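Local coordinates for protein putative glutathione S-transferase (Corynebacterium glutamicum, PDB 3M1G) that probably acts as a glutathione transferase of the omega-like, ECM4-related group, built on a thioredoxin-fold domain and a helical domain, at residues V39-E44 and P56-R61; R63-R68 and A140-S145. All coordinates share one frame; numbering follows the deposited sequence.

Interaction 1 of 2, residues V39-E44 and P56-R61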
ATOM      1  N   VAL A  39      36.189 -31.035 -10.867  1.00 24.07           N
ATOM      2  CA  VAL A  39      35.932 -31.897 -11.996  1.00 22.72           C
ATOM      3  C   VAL A  39      36.471 -31.122 -13.210  1.00 22.26           C
ATOM      4  O   VAL A  39      36.188 -29.933 -13.391  1.00 21.22           O
ATOM      5  CB  VAL A  39      34.445 -32.257 -12.153  1.00 23.04           C
ATOM      6  CG1 VAL A  39      34.217 -33.005 -13.449  1.00 18.61           C
ATOM      7  CG2 VAL A  39      33.939 -33.031 -10.955  1.00 21.21           C
ATOM      8  N   PRO A  40      37.267 -31.790 -14.039  1.00 22.15           N
ATOM      9  CA  PRO A  40      37.974 -31.033 -15.062  1.00 22.28           C
ATOM     10  C   PRO A  40      37.181 -30.757 -16.335  1.00 21.33           C
ATOM     11  O   PRO A  40      36.267 -31.485 -16.700  1.00 21.86           O
ATOM     12  CB  PRO A  40      39.195 -31.891 -15.353  1.00 22.31           C
ATOM     13  CG  PRO A  40      38.814 -33.279 -14.940  1.00 24.30           C
ATOM     14  CD  PRO A  40      37.865 -33.106 -13.789  1.00 23.34           C
ATOM     15  N   ALA A  41      37.609 -29.737 -17.046  1.00 20.92           N
ATOM     16  CA  ALA A  41      36.884 -29.209 -18.191  1.00 20.28           C
ATOM     17  C   ALA A  41      36.767 -30.272 -19.271  1.00 20.06           C
ATOM     18  O   ALA A  41      37.729 -30.987 -19.550  1.00 19.92           O
ATOM     19  CB  ALA A  41      37.602 -27.964 -18.717  1.00 20.48           C
ATOM     20  N   GLY A  42      35.578 -30.367 -19.855  1.00 19.23           N
ATOM     21  CA  GLY A  42      35.293 -31.316 -20.887  1.00 19.73           C
ATOM     22  C   GLY A  42      34.713 -32.623 -20.363  1.00 19.84           C
ATOM     23  O   GLY A  42      34.224 -33.405 -21.141  1.00 19.01           O
ATOM     24  N   SER A  43      34.822 -32.877 -19.053  1.00 19.86           N
ATOM     25  CA  SER A  43      34.382 -34.137 -18.460  1.00 18.87           C
ATOM     26  C   SER A  43      32.867 -34.296 -18.564  1.00 19.19           C
ATOM     27  O   SER A  43      32.114 -33.337 -18.485  1.00 18.22           O
ATOM     28  CB  SER A  43      34.760 -34.170 -16.974  1.00 19.73           C
ATOM     29  OG  SER A  43      34.298 -35.346 -16.328  1.00 20.60           O
ATOM     30  N   GLU A  44      32.441 -35.536 -18.683  1.00 19.26           N
ATOM     31  CA  GLU A  44      31.071 -35.938 -18.390  1.00 20.63           C
ATOM     32  C   GLU A  44      30.773 -35.655 -16.903  1.00 19.80           C
ATOM     33  O   GLU A  44      31.683 -35.529 -16.089  1.00 18.64           O
ATOM     34  CB  GLU A  44      30.901 -37.475 -18.671  1.00 21.41           C
ATOM     35  CG  GLU A  44      31.629 -38.333 -17.575  1.00 24.63           C
ATOM     36  CD  GLU A  44      31.741 -39.846 -17.835  1.00 27.58           C
ATOM     37  OE1 GLU A  44      30.858 -40.442 -18.484  1.00 33.58           O
ATOM     38  OE2 GLU A  44      32.710 -40.443 -17.313  1.00 29.43           O
ATOM     39  N   PRO A  56      31.896 -30.014 -14.462  1.00 18.81           N
ATOM     40  CA  PRO A  56      33.073 -29.172 -14.416  1.00 18.93           C
ATOM     41  C   PRO A  56      32.800 -27.721 -14.704  1.00 19.06           C
ATOM     42  O   PRO A  56      32.039 -27.414 -15.626  1.00 19.14           O
ATOM     43  CB  PRO A  56      33.968 -29.766 -15.513  1.00 18.81           C
ATOM     44  CG  PRO A  56      33.002 -30.272 -16.514  1.00 20.71           C
ATOM     45  CD  PRO A  56      31.837 -30.806 -15.708  1.00 18.01           C
ATOM     46  N   VAL A  57      33.405 -26.826 -13.925  1.00 20.01           N
ATOM     47  CA  VAL A  57      33.395 -25.395 -14.315  1.00 20.12           C
ATOM     48  C   VAL A  57      34.231 -25.246 -15.594  1.00 21.09           C
ATOM     49  O   VAL A  57      35.311 -25.845 -15.716  1.00 22.05           O
ATOM     50  CB  VAL A  57      33.905 -24.466 -13.228  1.00 20.22           C
ATOM     51  CG1 VAL A  57      33.019 -24.535 -11.958  1.00 17.49           C
ATOM     52  CG2 VAL A  57      35.378 -24.771 -12.878  1.00 25.24           C
ATOM     53  N   GLU A  58      33.649 -24.578 -16.587  1.00 21.48           N
ATOM     54  CA  GLU A  58      34.310 -24.191 -17.808  1.00 21.48           C
ATOM     55  C   GLU A  58      33.483 -23.138 -18.516  1.00 20.65           C
ATOM     56  O   GLU A  58      32.268 -23.067 -18.316  1.00 21.03           O
ATOM     57  CB  GLU A  58      34.535 -25.393 -18.747  1.00 22.45           C
ATOM     58  CG  GLU A  58      33.280 -26.135 -19.114  1.00 22.05           C
ATOM     59  CD  GLU A  58      33.551 -27.370 -19.968  1.00 22.29           C
ATOM     60  OE1 GLU A  58      33.685 -27.247 -21.214  1.00 21.02           O
ATOM     61  OE2 GLU A  58      33.571 -28.489 -19.381  1.00 20.32           O
ATOM     62  N   ALA A  59      34.156 -22.334 -19.342  1.00 19.40           N
ATOM     63  CA  ALA A  59      33.537 -21.263 -20.064  1.00 20.27           C
ATOM     64  C   ALA A  59      32.770 -21.809 -21.262  1.00 20.91           C
ATOM     65  O   ALA A  59      33.217 -22.744 -21.929  1.00 20.24           O
ATOM     66  CB  ALA A  59      34.620 -20.226 -20.568  1.00 19.94           C
ATOM     67  N   GLY A  60      31.662 -21.166 -21.588  1.00 20.65           N
ATOM     68  CA  GLY A  60      30.985 -21.455 -22.852  1.00 21.85           C
ATOM     69  C   GLY A  60      30.209 -22.777 -22.854  1.00 21.85           C
ATOM     70  O   GLY A  60      29.841 -23.239 -23.916  1.00 22.20           O
ATOM     71  N   ARG A  61      29.986 -23.404 -21.699  1.00 20.00           N
ATOM     72  CA  ARG A  61      29.249 -24.675 -21.687  1.00 20.10           C
ATOM     73  C   ARG A  61      27.805 -24.518 -21.147  1.00 19.86           C
ATOM     74  O   ARG A  61      26.904 -25.241 -21.581  1.00 19.02           O
ATOM     75  CB  ARG A  61      29.976 -25.731 -20.862  1.00 20.35           C
ATOM     76  CG  ARG A  61      29.345 -27.145 -20.923  1.00 20.16           C
ATOM     77  CD  ARG A  61      30.265 -28.193 -20.324  1.00 20.81           C
ATOM     78  NE  ARG A  61      29.658 -29.535 -20.273  1.00 20.72           N
ATOM     79  CZ  ARG A  61      30.299 -30.638 -19.899  1.00 22.60           C
ATOM     80  NH1 ARG A  61      31.587 -30.599 -19.512  1.00 22.75           N
ATOM     81  NH2 ARG A  61      29.660 -31.795 -19.869  1.00 23.56           N
TER
HETATM   82  O   HOH W   1      36.970 -27.504 -14.275  1.00 18.77           O
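G42 and S43, in the type II turn P40-S43, offer backbone polar atoms to the side chains of E58 and R61. The G42 N-H points almost straight at E58 OE2 (N to OE2 2.8 Å, 168° at the hydrogen). R61 NH1 reaches that same oxygen in a salt bridge, NH1 to OE2 2.9 Å, from the opposite face of the carboxylate. R61 also grips S43 O end-on with the edge of its guanidinium, NH1 at 3.0 Å and NH2 at 3.2 Å from it; the oxygen lies close to the guanidinium plane, and both nitrogens approach from the same face of the S43 carbonyl plane. An extended arginine chain, CG anti to the backbone N (chi1 -174°), carries the group this far. S43 N closes the turn onto P40 O, while S43 OG donates to E44 O just beyond it. A water donates to both V39 O and V57 O, joining the two backbones. Beside these polar contacts the P56 ring packs against V39, V39 CG1 to P56 CB 3.8 Å. R61 NE is held in turn by E143 at the end of strand 140-143, so this pairing of loops, one between strands 34-36 and 46-47 and the other between strands 53-56 and 62-66, is tied to the neighbouring four-stranded sheet.

Interaction 2 of 2, residues R63-R68 and A140-S145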
ATOM      1  N   ARG A  63      24.320 -22.196 -19.512  1.00 22.63           N
ATOM      2  CA  ARG A  63      23.463 -21.019 -19.602  1.00 22.75           C
ATOM      3  C   ARG A  63      22.653 -20.875 -18.327  1.00 22.70           C
ATOM      4  O   ARG A  63      22.088 -21.856 -17.828  1.00 21.37           O
ATOM      5  CB  ARG A  63      22.509 -21.157 -20.805  1.00 23.75           C
ATOM      6  CG  ARG A  63      21.451 -20.054 -20.921  1.00 26.45           C
ATOM      7  CD  ARG A  63      20.588 -20.242 -22.179  1.00 30.06           C
ATOM      8  NE  ARG A  63      21.435 -19.973 -23.317  1.00 39.62           N
ATOM      9  CZ  ARG A  63      21.459 -18.829 -23.995  1.00 45.54           C
ATOM     10  NH1 ARG A  63      20.601 -17.846 -23.734  1.00 47.18           N
ATOM     11  NH2 ARG A  63      22.318 -18.703 -24.994  1.00 50.46           N
ATOM     12  N   LEU A  64      22.611 -19.647 -17.797  1.00 22.05           N
ATOM     13  CA  LEU A  64      21.722 -19.322 -16.698  1.00 22.05           C
ATOM     14  C   LEU A  64      20.363 -18.927 -17.283  1.00 21.72           C
ATOM     15  O   LEU A  64      20.269 -18.012 -18.095  1.00 21.08           O
ATOM     16  CB  LEU A  64      22.274 -18.185 -15.842  1.00 21.54           C
ATOM     17  CG  LEU A  64      21.403 -17.705 -14.683  1.00 21.39           C
ATOM     18  CD1 LEU A  64      21.232 -18.823 -13.630  1.00 20.60           C
ATOM     19  CD2 LEU A  64      22.027 -16.410 -14.061  1.00 19.65           C
ATOM     20  N   VAL A  65      19.327 -19.660 -16.893  1.00 21.95           N
ATOM     21  CA  VAL A  65      17.996 -19.397 -17.398  1.00 22.66           C
ATOM     22  C   VAL A  65      17.280 -18.768 -16.209  1.00 23.33           C
ATOM     23  O   VAL A  65      17.165 -19.381 -15.148  1.00 22.52           O
ATOM     24  CB  VAL A  65      17.270 -20.658 -17.882  1.00 22.67           C
ATOM     25  CG1 VAL A  65      15.751 -20.303 -18.274  1.00 24.07           C
ATOM     26  CG2 VAL A  65      18.023 -21.306 -19.080  1.00 22.78           C
ATOM     27  N   ALA A  66      16.885 -17.514 -16.381  1.00 23.65           N
ATOM     28  CA  ALA A  66      16.333 -16.708 -15.299  1.00 24.51           C
ATOM     29  C   ALA A  66      15.060 -15.972 -15.757  1.00 25.30           C
ATOM     30  O   ALA A  66      14.644 -16.077 -16.933  1.00 26.52           O
ATOM     31  CB  ALA A  66      17.407 -15.710 -14.807  1.00 24.00           C
ATOM     32  N   ALA A  67      14.401 -15.276 -14.837  1.00 25.00           N
ATOM     33  CA  ALA A  67      13.256 -14.417 -15.187  1.00 24.88           C
ATOM     34  C   ALA A  67      13.425 -13.134 -14.399  1.00 24.15           C
ATOM     35  O   ALA A  67      13.728 -13.177 -13.188  1.00 24.08           O
ATOM     36  CB  ALA A  67      11.903 -15.105 -14.820  1.00 24.78           C
ATOM     37  N   ARG A  68      13.212 -12.002 -15.054  1.00 23.50           N
ATOM     38  CA  ARG A  68      13.298 -10.695 -14.377  1.00 23.82           C
ATOM     39  C   ARG A  68      12.388 -10.568 -13.169  1.00 23.02           C
ATOM     40  O   ARG A  68      12.763  -9.976 -12.173  1.00 23.70           O
ATOM     41  CB  ARG A  68      12.961  -9.560 -15.353  1.00 24.85           C
ATOM     42  CG  ARG A  68      13.957  -9.372 -16.478  1.00 28.49           C
ATOM     43  CD  ARG A  68      15.334  -8.883 -15.927  1.00 33.19           C
ATOM     44  NE  ARG A  68      16.230  -8.576 -17.038  1.00 37.68           N
ATOM     45  CZ  ARG A  68      17.563  -8.571 -16.978  1.00 42.12           C
ATOM     46  NH1 ARG A  68      18.216  -8.868 -15.845  1.00 39.70           N
ATOM     47  NH2 ARG A  68      18.257  -8.292 -18.080  1.00 45.10           N
ATOM     48  N   ALA A 140      17.708 -21.808 -13.404  1.00 24.13           N
ATOM     49  CA  ALA A 140      18.383 -23.058 -13.699  1.00 23.89           C
ATOM     50  C   ALA A 140      19.670 -22.802 -14.460  1.00 23.58           C
ATOM     51  O   ALA A 140      19.766 -21.851 -15.248  1.00 24.11           O
ATOM     52  CB  ALA A 140      17.468 -24.004 -14.521  1.00 22.51           C
ATOM     53  N   LEU A 141      20.663 -23.663 -14.221  1.00 23.25           N
ATOM     54  CA  LEU A 141      21.833 -23.744 -15.111  1.00 23.28           C
ATOM     55  C   LEU A 141      21.615 -24.909 -16.059  1.00 23.10           C
ATOM     56  O   LEU A 141      21.258 -26.022 -15.637  1.00 21.55           O
ATOM     57  CB  LEU A 141      23.138 -23.879 -14.309  1.00 22.88           C
ATOM     58  CG  LEU A 141      23.579 -22.640 -13.518  1.00 24.67           C
ATOM     59  CD1 LEU A 141      24.643 -23.074 -12.483  1.00 25.36           C
ATOM     60  CD2 LEU A 141      24.144 -21.620 -14.523  1.00 27.96           C
ATOM     61  N   VAL A 142      21.745 -24.607 -17.352  1.00 23.26           N
ATOM     62  CA  VAL A 142      21.442 -25.527 -18.431  1.00 23.31           C
ATOM     63  C   VAL A 142      22.690 -25.749 -19.303  1.00 23.75           C
ATOM     64  O   VAL A 142      23.388 -24.791 -19.632  1.00 22.70           O
ATOM     65  CB  VAL A 142      20.308 -24.936 -19.309  1.00 23.61           C
ATOM     66  CG1 VAL A 142      20.023 -25.803 -20.481  1.00 25.27           C
ATOM     67  CG2 VAL A 142      19.004 -24.766 -18.439  1.00 26.70           C
ATOM     68  N   GLU A 143      22.964 -27.000 -19.664  1.00 23.65           N
ATOM     69  CA  GLU A 143      24.045 -27.294 -20.594  1.00 24.37           C
ATOM     70  C   GLU A 143      23.570 -26.912 -21.981  1.00 26.71           C
ATOM     71  O   GLU A 143      22.617 -27.523 -22.472  1.00 27.80           O
ATOM     72  CB  GLU A 143      24.456 -28.772 -20.534  1.00 23.97           C
ATOM     73  CG  GLU A 143      25.526 -29.133 -21.564  1.00 22.42           C
ATOM     74  CD  GLU A 143      26.028 -30.549 -21.463  1.00 24.29           C
ATOM     75  OE1 GLU A 143      25.222 -31.505 -21.557  1.00 25.14           O
ATOM     76  OE2 GLU A 143      27.262 -30.715 -21.349  1.00 21.54           O
ATOM     77  N   GLU A 144      24.174 -25.890 -22.586  1.00 27.86           N
ATOM     78  CA  GLU A 144      23.713 -25.376 -23.889  1.00 30.32           C
ATOM     79  C   GLU A 144      23.615 -26.428 -24.998  1.00 30.86           C
ATOM     80  O   GLU A 144      22.657 -26.451 -25.732  1.00 31.81           O
ATOM     81  CB  GLU A 144      24.621 -24.263 -24.405  1.00 30.98           C
ATOM     82  CG  GLU A 144      24.357 -22.865 -23.835  1.00 34.49           C
ATOM     83  CD  GLU A 144      25.478 -21.889 -24.229  1.00 40.24           C
ATOM     84  OE1 GLU A 144      26.226 -22.222 -25.166  1.00 45.57           O
ATOM     85  OE2 GLU A 144      25.637 -20.813 -23.625  1.00 42.83           O
ATOM     86  N   SER A 145      24.605 -27.292 -25.133  1.00 31.08           N
ATOM     87  CA  SER A 145      24.607 -28.224 -26.269  1.00 31.21           C
ATOM     88  C   SER A 145      23.491 -29.265 -26.198  1.00 31.13           C
ATOM     89  O   SER A 145      22.952 -29.653 -27.213  1.00 31.38           O
ATOM     90  CB  SER A 145      25.949 -28.945 -26.378  1.00 30.71           C
ATOM     91  OG  SER A 145      26.182 -29.772 -25.250  1.00 31.23           O
TER
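This is antiparallel strand pairing between 63-66 and 140-143, the two inner strands of a four-stranded mixed sheet. R63 and V142 form one hydrogen-bonded pair, with R63 N to V142 O and V142 N to R63 O both 2.8 Å. V65 and A140 form the next: V65 N meets A140 O nearly head-on at 2.8 Å (173° at the hydrogen), and A140 N reaches V65 O at 3.0 Å. Between them sits the non-hydrogen-bonded pair L64-L141, where the CA of L141 comes within 3.3 Å of R63 O in a CA-H...O contact. The two leucines share a face, L64 CB to L141 CD2 4.1 Å; helix 71-83 packs on L64, and helix 154-163 on L141. On the other face V65 and V142 touch diagonally through their CG2 methyls, 3.7 Å apart, each methyl lying anti to its own carbonyl carbon. Near the strand end R63 crosses E144 at about a right angle; their charged groups stay beyond salt-bridge distance, and E144 OE2 has a hydrogen bond with S90 OG. The strand order, 90-93, 62-66, 140-143, 149-151, with helices over the leucine face, is that of the thioredoxin-like N-terminal domain of glutathione transferases, and strand 62-66 leads toward the predicted nucleophile C70.

In the fold
Both contacts are partly buried, but interaction 1 is the more superficial, with exposed residues among those that touch, whereas interaction 2 has none and lies nearer the middle of the chain. The first joins irregular loops mainly through side chains gripping backbone atoms, with a charged pair inside one loop and a bridging water between them; the second is regular strand pairing, where backbone bonds repeat and largely buried aliphatic groups occupy both faces. Still, the two touch. Besides the salt bridge of R61 to E143, R61 O probably accepts a hydrogen bond from E144 N, 3.0 Å away. One arginine, shortly ahead of R63 in the chain, therefore ties the 39-44 turn to the end of strand 140-143.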